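PDB 6WPX: BlEst2 from Bacillus licheniformis, which probably hydrolyses ester bonds as a lipase or esterase and is autoinhibited by its C-terminal domain in the propeptide form. Local coordinates for residues Ala70-Lys75 / Leu262-Phe267; Val116-Gly121 / Ser256-Asn261; Gly325-Thr330 / Phe353-Ala358. One frame throughout, in Å; residues are numbered along the deposited sequence.

Contact 1. Residues Ala70-Lys75 / Leu262-Phe267; sequences AEQAWK and LTFPVF
Gln72 and Phe264 join two short helices of the alpha/beta-hydrolase domain. The helix segments run in broadly parallel directions; their axes come within 9.7 Å and cross at -37°. The tight part of the contact is the Phe264 ring. Its CG stands anti to the backbone N (chi1 -172°), which sends the ring across to helix 69-75. There it lies over the peptide link between Gln72 and Ala73. One ring face receives Gln72 O and Ala73 N, both offset toward the rim. Phe264 CE2 comes 3.7 Å from Ala73 CA and 4.0 Å from Ala73 CB. At the base of both side chains Gln72 CB and Phe264 CB meet at 3.7 Å, and from there the two point past one another. Met69 and Ile50 also touch Phe264, so this side belongs to the buried layer between the helices and the central sheet. Gln72 O is also bonded by Asn76 ND2. The loose side is at Pro265, which is exposed. The bent Gln72 side chain covers little of the proline. Gln72 NE2 donates to Asp68 OD2, while Gln72 OE1 approaches Pro265 CD only to 4.3 Å.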
# COMPACT_ATOMS: atom_id res chain seq x y z
N ALA A 70 -11.20 -13.79 18.14
CA ALA A 70 -12.40 -13.75 18.99
C ALA A 70 -12.16 -14.50 20.32
O ALA A 70 -12.54 -14.01 21.39
CB ALA A 70 -13.59 -14.35 18.25
N GLU A 71 -11.53 -15.69 20.23
CA GLU A 71 -11.20 -16.53 21.39
C GLU A 71 -10.17 -15.82 22.27
O GLU A 71 -10.28 -15.87 23.48
CB GLU A 71 -10.68 -17.90 20.91
CG GLU A 71 -10.34 -18.88 22.02
CD GLU A 71 -9.90 -20.26 21.56
OE1 GLU A 71 -9.10 -20.34 20.60
OE2 GLU A 71 -10.31 -21.25 22.21
N GLN A 72 -9.21 -15.13 21.65
CA GLN A 72 -8.19 -14.36 22.38
C GLN A 72 -8.86 -13.26 23.23
O GLN A 72 -8.54 -13.11 24.40
CB GLN A 72 -7.19 -13.72 21.40
CG GLN A 72 -6.23 -14.75 20.78
CD GLN A 72 -5.21 -15.27 21.75
OE1 GLN A 72 -4.84 -14.61 22.73
NE2 GLN A 72 -4.74 -16.48 21.52
N ALA A 73 -9.81 -12.54 22.64
CA ALA A 73 -10.55 -11.48 23.32
C ALA A 73 -11.36 -12.06 24.48
O ALA A 73 -11.22 -11.59 25.61
CB ALA A 73 -11.46 -10.75 22.33
N TRP A 74 -12.16 -13.09 24.20
CA TRP A 74 -12.99 -13.75 25.21
C TRP A 74 -12.17 -14.33 26.36
O TRP A 74 -12.48 -14.04 27.52
CB TRP A 74 -13.88 -14.82 24.57
CG TRP A 74 -14.79 -15.51 25.56
CD1 TRP A 74 -16.02 -15.09 25.96
CD2 TRP A 74 -14.49 -16.67 26.33
NE1 TRP A 74 -16.52 -15.94 26.91
CE2 TRP A 74 -15.61 -16.93 27.15
CE3 TRP A 74 -13.39 -17.55 26.40
CZ2 TRP A 74 -15.66 -18.02 28.04
CZ3 TRP A 74 -13.43 -18.60 27.29
CH2 TRP A 74 -14.56 -18.85 28.08
N LYS A 75 -11.12 -15.13 26.06
CA LYS A 75 -10.34 -15.78 27.13
C LYS A 75 -9.59 -14.79 28.02
O LYS A 75 -9.21 -15.12 29.13
CB LYS A 75 -9.41 -16.88 26.57
CG LYS A 75 -8.11 -16.39 25.96
CD LYS A 75 -7.37 -17.59 25.42
CE LYS A 75 -6.15 -17.25 24.61
NZ LYS A 75 -5.51 -18.52 24.14
N LEU A 262 -0.79 -14.10 17.96
CA LEU A 262 0.40 -13.31 17.78
C LEU A 262 0.26 -11.88 18.32
O LEU A 262 1.14 -11.42 19.02
CB LEU A 262 0.82 -13.26 16.28
CG LEU A 262 1.21 -14.61 15.59
CD1 LEU A 262 1.63 -14.37 14.13
CD2 LEU A 262 2.36 -15.32 16.33
N THR A 263 -0.82 -11.18 17.98
CA THR A 263 -0.91 -9.75 18.33
C THR A 263 -1.90 -9.39 19.43
O THR A 263 -1.68 -8.34 20.04
CB THR A 263 -1.15 -8.90 17.10
OG1 THR A 263 -2.34 -9.35 16.46
CG2 THR A 263 0.05 -8.91 16.14
N PHE A 264 -2.94 -10.21 19.71
CA PHE A 264 -3.80 -9.84 20.83
C PHE A 264 -2.98 -9.64 22.12
O PHE A 264 -3.19 -8.60 22.77
CB PHE A 264 -4.95 -10.84 21.08
CG PHE A 264 -5.92 -10.32 22.12
CD1 PHE A 264 -5.68 -10.52 23.48
CD2 PHE A 264 -7.05 -9.59 21.74
CE1 PHE A 264 -6.52 -9.96 24.44
CE2 PHE A 264 -7.90 -9.03 22.70
CZ PHE A 264 -7.63 -9.24 24.05
N PRO A 265 -2.06 -10.55 22.54
CA PRO A 265 -1.31 -10.29 23.78
C PRO A 265 -0.46 -9.00 23.70
O PRO A 265 -0.24 -8.35 24.73
CB PRO A 265 -0.40 -11.53 23.91
CG PRO A 265 -0.98 -12.55 23.05
CD PRO A 265 -1.64 -11.83 21.93
N VAL A 266 -0.04 -8.61 22.46
CA VAL A 266 0.78 -7.43 22.21
C VAL A 266 -0.05 -6.15 22.38
O VAL A 266 0.40 -5.25 23.07
CB VAL A 266 1.53 -7.47 20.84
CG1 VAL A 266 2.37 -6.19 20.65
CG2 VAL A 266 2.41 -8.73 20.74
N PHE A 267 -1.24 -6.07 21.78
CA PHE A 267 -2.03 -4.86 21.97
C PHE A 267 -2.90 -4.91 23.22
O PHE A 267 -3.48 -3.90 23.57
CB PHE A 267 -2.83 -4.47 20.71
CG PHE A 267 -3.88 -5.44 20.22
CD1 PHE A 267 -5.09 -5.59 20.91
CD2 PHE A 267 -3.71 -6.12 19.01
CE1 PHE A 267 -6.07 -6.47 20.44
CE2 PHE A 267 -4.70 -7.00 18.55
CZ PHE A 267 -5.87 -7.16 19.26

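Contact 2. Residues Val116-Gly121 / Ser256-Asn261; sequences VSYSKG and SIIKGN
Two first torsions bring Tyr118 and Ile258 together. Tyr118 carries its CG anti to the backbone N (chi1 169°). Ile258 holds CG1 between its backbone N and carbonyl carbon (chi1 59°), and this leaves CG2 beside the N, aimed at the tyrosine. The site is the sharp turn after strand 113-118, in the position of the nucleophile elbow of alpha/beta hydrolases. Tyr118 to Gly121 form a type II' turn, and Ser119 takes a positive phi at its tip. Ser-Tyr-Ser-Lys-Gly is a variant of Gly-X-Ser-X-Gly with a serine first, consistent with Ser119 occupying the nucleophile position.

Across the contact, the Ile258 methyl CG2 presses on one face of the Tyr118 ring. This is a CH-pi contact, with CG2 3.4 Å from the ring centroid and 21° off the normal. The methyl is displaced toward the rim, nearest to Tyr118 CD1. That approach is shorter than a normal carbon-carbon contact, so its exact value is doubtful. The opposite face carries Ser119 CB over its centre. The ring is therefore held between the serine and the isoleucine. Ile257 adds its own CG2, which meets Tyr118 CE1 obliquely at 3.7 Å. Trp63 touches both Tyr118 and Ile258 and continues the apolar packing.

The phenol is held as well, since Tyr118 OH is hydrogen-bonded to His254 O. The elbow is thus packed against the 3-10 segment that leads into helix 260-267. Farther along the ring, Ile258 CD1 lies 4.0 Å from Tyr118 CE2.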
# COMPACT_ATOMS: atom_id res chain seq x y z
N VAL A 116 -10.36 -2.00 17.32
CA VAL A 116 -9.13 -2.68 16.89
C VAL A 116 -9.35 -2.82 15.41
O VAL A 116 -10.23 -3.54 14.97
CB VAL A 116 -8.75 -4.00 17.61
CG1 VAL A 116 -7.55 -4.67 16.89
CG2 VAL A 116 -8.38 -3.72 19.07
N SER A 117 -8.63 -2.01 14.64
CA SER A 117 -8.83 -1.88 13.22
C SER A 117 -7.65 -2.26 12.38
O SER A 117 -6.55 -1.77 12.58
CB SER A 117 -9.26 -0.45 12.91
OG SER A 117 -10.40 -0.15 13.70
N TYR A 118 -7.90 -3.08 11.38
CA TYR A 118 -6.86 -3.57 10.49
C TYR A 118 -6.83 -2.89 9.15
O TYR A 118 -7.87 -2.73 8.53
CB TYR A 118 -7.12 -5.06 10.28
CG TYR A 118 -6.32 -5.76 9.20
CD1 TYR A 118 -4.92 -5.73 9.21
CD2 TYR A 118 -6.94 -6.63 8.30
CE1 TYR A 118 -4.17 -6.50 8.33
CE2 TYR A 118 -6.20 -7.40 7.41
CZ TYR A 118 -4.82 -7.33 7.42
OH TYR A 118 -4.11 -8.08 6.52
N SER A 119 -5.60 -2.60 8.64
CA SER A 119 -5.40 -2.11 7.26
C SER A 119 -6.28 -0.87 7.01
O SER A 119 -6.35 -0.02 7.90
CB SER A 119 -5.60 -3.28 6.29
OG SER A 119 -5.86 -2.99 4.92
N LYS A 120 -7.02 -0.79 5.90
CA LYS A 120 -7.91 0.33 5.63
C LYS A 120 -8.96 0.57 6.74
O LYS A 120 -9.46 1.68 6.88
CB LYS A 120 -8.58 0.14 4.25
CG LYS A 120 -9.51 1.30 3.90
CD LYS A 120 -10.10 1.19 2.48
CE LYS A 120 -11.22 2.19 2.34
NZ LYS A 120 -12.43 1.69 3.02
N GLY A 121 -9.31 -0.49 7.49
CA GLY A 121 -10.24 -0.37 8.60
C GLY A 121 -9.83 0.70 9.61
O GLY A 121 -10.69 1.30 10.23
N SER A 256 0.05 -11.83 9.11
CA SER A 256 0.24 -12.31 10.47
C SER A 256 -0.15 -11.29 11.58
O SER A 256 -0.40 -11.69 12.72
CB SER A 256 1.67 -12.81 10.67
OG SER A 256 2.57 -11.73 10.82
N ILE A 257 -0.17 -9.99 11.26
CA ILE A 257 -0.46 -8.92 12.22
C ILE A 257 -1.89 -9.00 12.81
O ILE A 257 -2.15 -8.41 13.85
CB ILE A 257 -0.15 -7.52 11.62
CG1 ILE A 257 0.10 -6.47 12.74
CG2 ILE A 257 -1.25 -7.06 10.61
CD1 ILE A 257 0.59 -5.09 12.22
N ILE A 258 -2.79 -9.74 12.17
CA ILE A 258 -4.15 -9.90 12.69
C ILE A 258 -4.38 -11.23 13.36
O ILE A 258 -5.50 -11.48 13.82
CB ILE A 258 -5.27 -9.60 11.67
CG1 ILE A 258 -5.19 -10.52 10.43
CG2 ILE A 258 -5.25 -8.13 11.34
CD1 ILE A 258 -6.54 -10.64 9.66
N LYS A 259 -3.36 -12.11 13.37
CA LYS A 259 -3.50 -13.43 14.02
C LYS A 259 -3.58 -13.21 15.52
O LYS A 259 -2.64 -12.67 16.12
CB LYS A 259 -2.33 -14.37 13.64
CG LYS A 259 -2.23 -14.70 12.14
CD LYS A 259 -3.44 -15.48 11.60
CE LYS A 259 -3.25 -15.93 10.16
NZ LYS A 259 -4.51 -16.48 9.58
N GLY A 260 -4.72 -13.57 16.10
CA GLY A 260 -5.00 -13.43 17.52
C GLY A 260 -3.87 -13.83 18.45
O GLY A 260 -3.42 -13.01 19.27
N ASN A 261 -3.39 -15.08 18.32
CA ASN A 261 -2.30 -15.61 19.16
C ASN A 261 -1.01 -14.79 19.07
O ASN A 261 -0.24 -14.77 20.01
CB ASN A 261 -2.03 -17.08 18.87
CG ASN A 261 -1.43 -17.33 17.51
OD1 ASN A 261 -2.00 -16.99 16.48
ND2 ASN A 261 -0.27 -17.95 17.49

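Contact 3. Residues Gly325-Thr330 / Phe353-Ala358; sequences GNIKLT and FVHSAA
This is a sheet-to-sheet contact inside a beta sandwich that follows the alpha/beta-hydrolase domain in the chain. His355 and Ile327 meet between the two layers. Strand 326-330 belongs to the four-stranded antiparallel sheet. Strand 353-360 belongs to the five-stranded one that faces it. The two strands share no backbone pairing: Asn326 and Lys328 bond to Ser372 and Ala370, while Phe353 and Val354 bond to Ser320 and Ala343. The nearest CA atoms, those of Ile327 and His355, are 7.5 Å apart, so the side chains make the join.

Ile327 lays its CG1 methylene over one face of the imidazole, in a CH-pi contact 3.6 Å from the ring centroid and 17° off the normal. The approach is closest at His355 CG, 3.5 Å from Ile327 CG1. The first torsion of His355 puts CG anti to the carbonyl carbon (chi1 -56°), and the ring extends from there toward Gly325. Ile327 CD1 passes more loosely by His355 CD2. Trp318 and Ile369 also touch Ile327, and Ile342 touches His355. Farther along, Phe340 packs against both Leu329 and Ala357.

The far end of the imidazole is polar. Gly325 O lies 3.5 Å from His355 CE1. One water accepts from Gly325 N at 3.0 Å and is hydrogen-bonded to His355 NE2 at 2.8 Å. The imidazole is used in two ways: its face packs against hydrocarbon, and NE2 is tied through water to the backbone of Gly325, in the loop just before strand 326-330. Together these probably restrain the rotation of the ring.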
# COMPACT_ATOMS: atom_id res chain seq x y z
N GLY A 325 1.59 -18.47 -17.68
CA GLY A 325 2.57 -17.92 -18.61
C GLY A 325 3.98 -18.45 -18.40
O GLY A 325 4.36 -18.76 -17.27
N ASN A 326 4.76 -18.58 -19.48
CA ASN A 326 6.14 -19.04 -19.38
C ASN A 326 7.07 -17.83 -19.38
O ASN A 326 7.07 -17.05 -20.34
CB ASN A 326 6.51 -20.04 -20.51
CG ASN A 326 5.77 -21.35 -20.43
OD1 ASN A 326 5.51 -21.90 -19.34
ND2 ASN A 326 5.43 -21.90 -21.58
N ILE A 327 7.80 -17.64 -18.28
CA ILE A 327 8.72 -16.52 -18.09
C ILE A 327 10.16 -16.94 -18.31
O ILE A 327 10.62 -17.92 -17.74
CB ILE A 327 8.52 -15.83 -16.72
CG1 ILE A 327 7.03 -15.50 -16.42
CG2 ILE A 327 9.42 -14.59 -16.54
CD1 ILE A 327 6.28 -14.61 -17.42
N LYS A 328 10.88 -16.17 -19.11
CA LYS A 328 12.28 -16.39 -19.38
C LYS A 328 13.00 -15.06 -19.27
O LYS A 328 12.62 -14.08 -19.90
CB LYS A 328 12.48 -17.02 -20.77
N LEU A 329 14.02 -15.02 -18.42
CA LEU A 329 14.86 -13.84 -18.25
C LEU A 329 16.21 -14.14 -18.89
O LEU A 329 16.80 -15.16 -18.61
CB LEU A 329 15.00 -13.47 -16.77
CG LEU A 329 15.86 -12.26 -16.45
CD1 LEU A 329 15.26 -10.96 -16.98
CD2 LEU A 329 16.08 -12.16 -14.97
N THR A 330 16.61 -13.29 -19.82
CA THR A 330 17.87 -13.47 -20.55
C THR A 330 18.83 -12.38 -20.12
O THR A 330 18.42 -11.24 -20.09
CB THR A 330 17.64 -13.46 -22.06
OG1 THR A 330 16.74 -14.52 -22.33
CG2 THR A 330 18.90 -13.67 -22.86
N PHE A 353 -1.43 -12.69 -10.24
CA PHE A 353 -0.28 -13.56 -10.02
C PHE A 353 0.98 -12.80 -10.31
O PHE A 353 0.97 -11.83 -11.06
CB PHE A 353 -0.36 -14.82 -10.91
CG PHE A 353 -1.59 -15.65 -10.59
CD1 PHE A 353 -2.80 -15.41 -11.22
CD2 PHE A 353 -1.55 -16.60 -9.58
CE1 PHE A 353 -3.94 -16.15 -10.89
CE2 PHE A 353 -2.70 -17.34 -9.25
CZ PHE A 353 -3.88 -17.12 -9.92
N VAL A 354 2.06 -13.25 -9.72
CA VAL A 354 3.37 -12.65 -9.91
C VAL A 354 4.42 -13.74 -10.00
O VAL A 354 4.45 -14.65 -9.17
CB VAL A 354 3.73 -11.51 -8.89
CG1 VAL A 354 3.84 -12.01 -7.44
CG2 VAL A 354 4.98 -10.74 -9.31
N HIS A 355 5.24 -13.66 -11.03
CA HIS A 355 6.40 -14.51 -11.22
C HIS A 355 7.56 -13.66 -10.75
O HIS A 355 7.74 -12.54 -11.27
CB HIS A 355 6.60 -14.88 -12.69
CG HIS A 355 5.42 -15.52 -13.33
ND1 HIS A 355 5.38 -16.89 -13.54
CD2 HIS A 355 4.29 -14.97 -13.83
CE1 HIS A 355 4.24 -17.13 -14.16
NE2 HIS A 355 3.54 -16.00 -14.35
N SER A 356 8.32 -14.14 -9.78
CA SER A 356 9.44 -13.36 -9.26
C SER A 356 10.75 -14.08 -9.28
O SER A 356 10.81 -15.32 -9.23
CB SER A 356 9.17 -12.88 -7.84
OG SER A 356 7.99 -12.10 -7.80
N ALA A 357 11.82 -13.28 -9.33
CA ALA A 357 13.19 -13.77 -9.28
C ALA A 357 14.04 -12.70 -8.61
O ALA A 357 13.69 -11.51 -8.63
CB ALA A 357 13.73 -14.07 -10.68
N ALA A 358 15.13 -13.13 -7.99
CA ALA A 358 16.10 -12.26 -7.35
C ALA A 358 17.46 -12.71 -7.85
O ALA A 358 17.80 -13.90 -7.77
CB ALA A 358 16.00 -12.35 -5.83
O HOH W 1 1.46 -15.91 -16.21

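After strands 34-36 and 50-53 the chain forms helix 69-75, and later strand 113-118 with its sharp turn. It passes through the rest of the alpha/beta-hydrolase domain before residues 256-261 return to the turn and close contact 2. Residues 262-267 then reach back to the earlier helix and close contact 1, so contact 2 is nested within contact 1. The segment of contact 2 runs into helix 260-267, which carries contact 1, and Thr263 OG1 is probably hydrogen-bonded to Ile257 O. Together they tie this late region to two early parts of the domain. Contact 3 follows in series. It closes a short loop between two sandwich sheets, its centre about 39 Å from that of contact 1.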